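Local coordinates for ABC transporter, ATP binding protein (Sulfolobus solfataricus, PDB 1OXX) that hydrolyses ATP to energise glucose uptake, as the ATP-binding subunit of the GlcSTUV ABC transporter, at residues G255-G259 with S260-P264. The protein carries 1 engineered substitution. Sequence-based numbering, arbitrary orientation.
Sequences GVVIG and SLRFP
Ile258 and Leu261 bond to each other in both directions across a tight β-hairpin, and the bond from Ile258 N to Leu261 O is almost straight at 174°. In the return bond, 2.9 Å long, Leu261 N sits above the carbonyl plane of Ile258 O and not on a lone pair. A second reciprocal pair joins Val256 and Phe263: Val256 N donates to Phe263 O in the carbonyl plane, whereas Phe263 N reaches Val256 O from a position tilted off that plane. Between them lies the non-hydrogen-bonded pair Val257–Arg262, where the Arg262 CA–H contacts Val256 O at 3.3 Å; Arg262 also pairs through its backbone with Val296. The chain reverses through a type II' turn, Ile258 to Leu261, with Gly259 supplying the positive phi of 57°. The hydroxyl of Ser260 turns to Lys298 O and Leu318 N, tying the turn to strand 294-307 and the end of strand 310-317 in the C-terminal domain, whose function is unknown. Val256, Ile258, Leu261 and Phe263 share one face of the hairpin. There the CD1 end of Ile258 approaches Phe263 CE1 obliquely, 4.1 Å away, while Val256 O lies at the edge of the ring; Val256 and Phe263 also pack on Ile274 of strand 271-276. On the other face, with its CG anti to the backbone N (chi1 -165°), Arg262 brings CG and CD against Val257 CG2. Four backbone bonds set the register far from the ATP site, and the alternation of side chains gives one buried apolar face and another with the exposed Arg262.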
ATOM      1  N   GLY A 255      21.416 -23.084  15.565  1.00  9.94           N
ATOM      2  CA  GLY A 255      20.560 -21.993  15.154  1.00 10.51           C
ATOM      3  C   GLY A 255      21.368 -20.793  14.694  1.00  9.05           C
ATOM      4  O   GLY A 255      22.594 -20.833  14.657  1.00 12.92           O
ATOM      5  N   VAL A 256      20.669 -19.733  14.313  1.00  6.99           N
ATOM      6  CA  VAL A 256      21.304 -18.498  13.848  1.00  6.19           C
ATOM      7  C   VAL A 256      21.684 -17.672  15.058  1.00  6.65           C
ATOM      8  O   VAL A 256      20.822 -17.238  15.822  1.00  6.38           O
ATOM      9  CB  VAL A 256      20.360 -17.708  12.902  1.00  5.61           C
ATOM     10  CG1 VAL A 256      20.977 -16.395  12.479  1.00  6.52           C
ATOM     11  CG2 VAL A 256      20.057 -18.524  11.664  1.00  8.15           C
ATOM     12  N   VAL A 257      22.985 -17.457  15.227  1.00  6.18           N
ATOM     13  CA  VAL A 257      23.504 -16.766  16.393  1.00  6.03           C
ATOM     14  C   VAL A 257      23.752 -15.292  16.122  1.00  7.24           C
ATOM     15  O   VAL A 257      24.413 -14.929  15.156  1.00  7.38           O
ATOM     16  CB  VAL A 257      24.818 -17.390  16.852  1.00  8.69           C
ATOM     17  CG1 VAL A 257      25.487 -16.520  17.908  1.00  8.89           C
ATOM     18  CG2 VAL A 257      24.586 -18.798  17.403  1.00  8.11           C
ATOM     19  N   ILE A 258      23.217 -14.451  17.002  1.00  6.33           N
ATOM     20  CA  ILE A 258      23.401 -13.005  16.948  1.00  7.34           C
ATOM     21  C   ILE A 258      23.712 -12.581  18.387  1.00  7.20           C
ATOM     22  O   ILE A 258      22.819 -12.381  19.202  1.00  5.85           O
ATOM     23  CB  ILE A 258      22.124 -12.310  16.412  1.00  8.51           C
ATOM     24  CG1 ILE A 258      21.657 -12.967  15.105  1.00 10.12           C
ATOM     25  CG2 ILE A 258      22.361 -10.811  16.234  1.00  9.22           C
ATOM     26  CD1 ILE A 258      20.372 -12.410  14.531  1.00 12.40           C
ATOM     27  N   GLY A 259      24.994 -12.500  18.726  1.00  8.86           N
ATOM     28  CA  GLY A 259      25.383 -12.194  20.083  1.00  9.27           C
ATOM     29  C   GLY A 259      24.776 -13.211  21.028  1.00  9.32           C
ATOM     30  O   GLY A 259      24.918 -14.421  20.845  1.00  9.02           O
ATOM     31  N   SER A 260      24.078 -12.718  22.034  1.00  6.89           N
ATOM     32  CA  SER A 260      23.454 -13.579  23.032  1.00  6.99           C
ATOM     33  C   SER A 260      22.087 -14.139  22.602  1.00  8.67           C
ATOM     34  O   SER A 260      21.379 -14.734  23.414  1.00 13.79           O
ATOM     35  CB  SER A 260      23.295 -12.802  24.329  1.00  6.50           C
ATOM     36  OG  SER A 260      22.568 -11.611  24.106  1.00  7.87           O
ATOM     37  N   LEU A 261      21.685 -13.911  21.360  1.00  5.34           N
ATOM     38  CA  LEU A 261      20.469 -14.517  20.866  1.00  4.96           C
ATOM     39  C   LEU A 261      20.791 -15.645  19.901  1.00  5.85           C
ATOM     40  O   LEU A 261      21.800 -15.612  19.181  1.00  7.40           O
ATOM     41  CB  LEU A 261      19.607 -13.483  20.148  1.00  7.06           C
ATOM     42  CG  LEU A 261      19.131 -12.289  20.961  1.00  6.66           C
ATOM     43  CD1 LEU A 261      18.188 -11.460  20.094  1.00  9.17           C
ATOM     44  CD2 LEU A 261      18.436 -12.720  22.232  1.00  8.87           C
ATOM     45  N   ARG A 262      19.917 -16.646  19.889  1.00  6.66           N
ATOM     46  CA  ARG A 262      20.025 -17.773  18.982  1.00  5.06           C
ATOM     47  C   ARG A 262      18.627 -18.179  18.521  1.00  5.84           C
ATOM     48  O   ARG A 262      17.798 -18.595  19.343  1.00  7.71           O
ATOM     49  CB  ARG A 262      20.737 -18.950  19.637  1.00  9.29           C
ATOM     50  CG  ARG A 262      21.199 -19.992  18.631  1.00  9.80           C
ATOM     51  CD  ARG A 262      22.187 -20.984  19.211  1.00 11.73           C
ATOM     52  NE  ARG A 262      21.604 -21.697  20.339  1.00 12.51           N
ATOM     53  CZ  ARG A 262      22.298 -22.375  21.228  1.00  9.55           C
ATOM     54  NH1 ARG A 262      23.624 -22.437  21.138  1.00 13.55           N
ATOM     55  NH2 ARG A 262      21.668 -22.994  22.214  1.00 10.06           N
ATOM     56  N   PHE A 263      18.374 -18.062  17.215  1.00  6.22           N
ATOM     57  CA  PHE A 263      17.076 -18.368  16.616  1.00  7.97           C
ATOM     58  C   PHE A 263      17.123 -19.755  16.022  1.00  5.60           C
ATOM     59  O   PHE A 263      18.041 -20.068  15.281  1.00  7.88           O
ATOM     60  CB  PHE A 263      16.756 -17.350  15.520  1.00  7.42           C
ATOM     61  CG  PHE A 263      16.512 -15.980  16.047  1.00  9.04           C
ATOM     62  CD1 PHE A 263      17.571 -15.134  16.316  1.00  8.49           C
ATOM     63  CD2 PHE A 263      15.225 -15.540  16.293  1.00  8.41           C
ATOM     64  CE1 PHE A 263      17.335 -13.861  16.824  1.00 12.64           C
ATOM     65  CE2 PHE A 263      14.996 -14.264  16.789  1.00 14.25           C
ATOM     66  CZ  PHE A 263      16.066 -13.438  17.059  1.00  8.54           C
ATOM     67  N   PRO A 264      16.146 -20.589  16.370  1.00  5.44           N
ATOM     68  CA  PRO A 264      16.137 -22.002  15.949  1.00  6.88           C
ATOM     69  C   PRO A 264      15.666 -22.249  14.528  1.00  5.74           C
ATOM     70  O   PRO A 264      14.673 -22.944  14.259  1.00  8.25           O
ATOM     71  CB  PRO A 264      15.188 -22.645  16.964  1.00  5.95           C
ATOM     72  CG  PRO A 264      14.279 -21.581  17.329  1.00  7.49           C
ATOM     73  CD  PRO A 264      15.040 -20.283  17.290  1.00  6.87           C
TER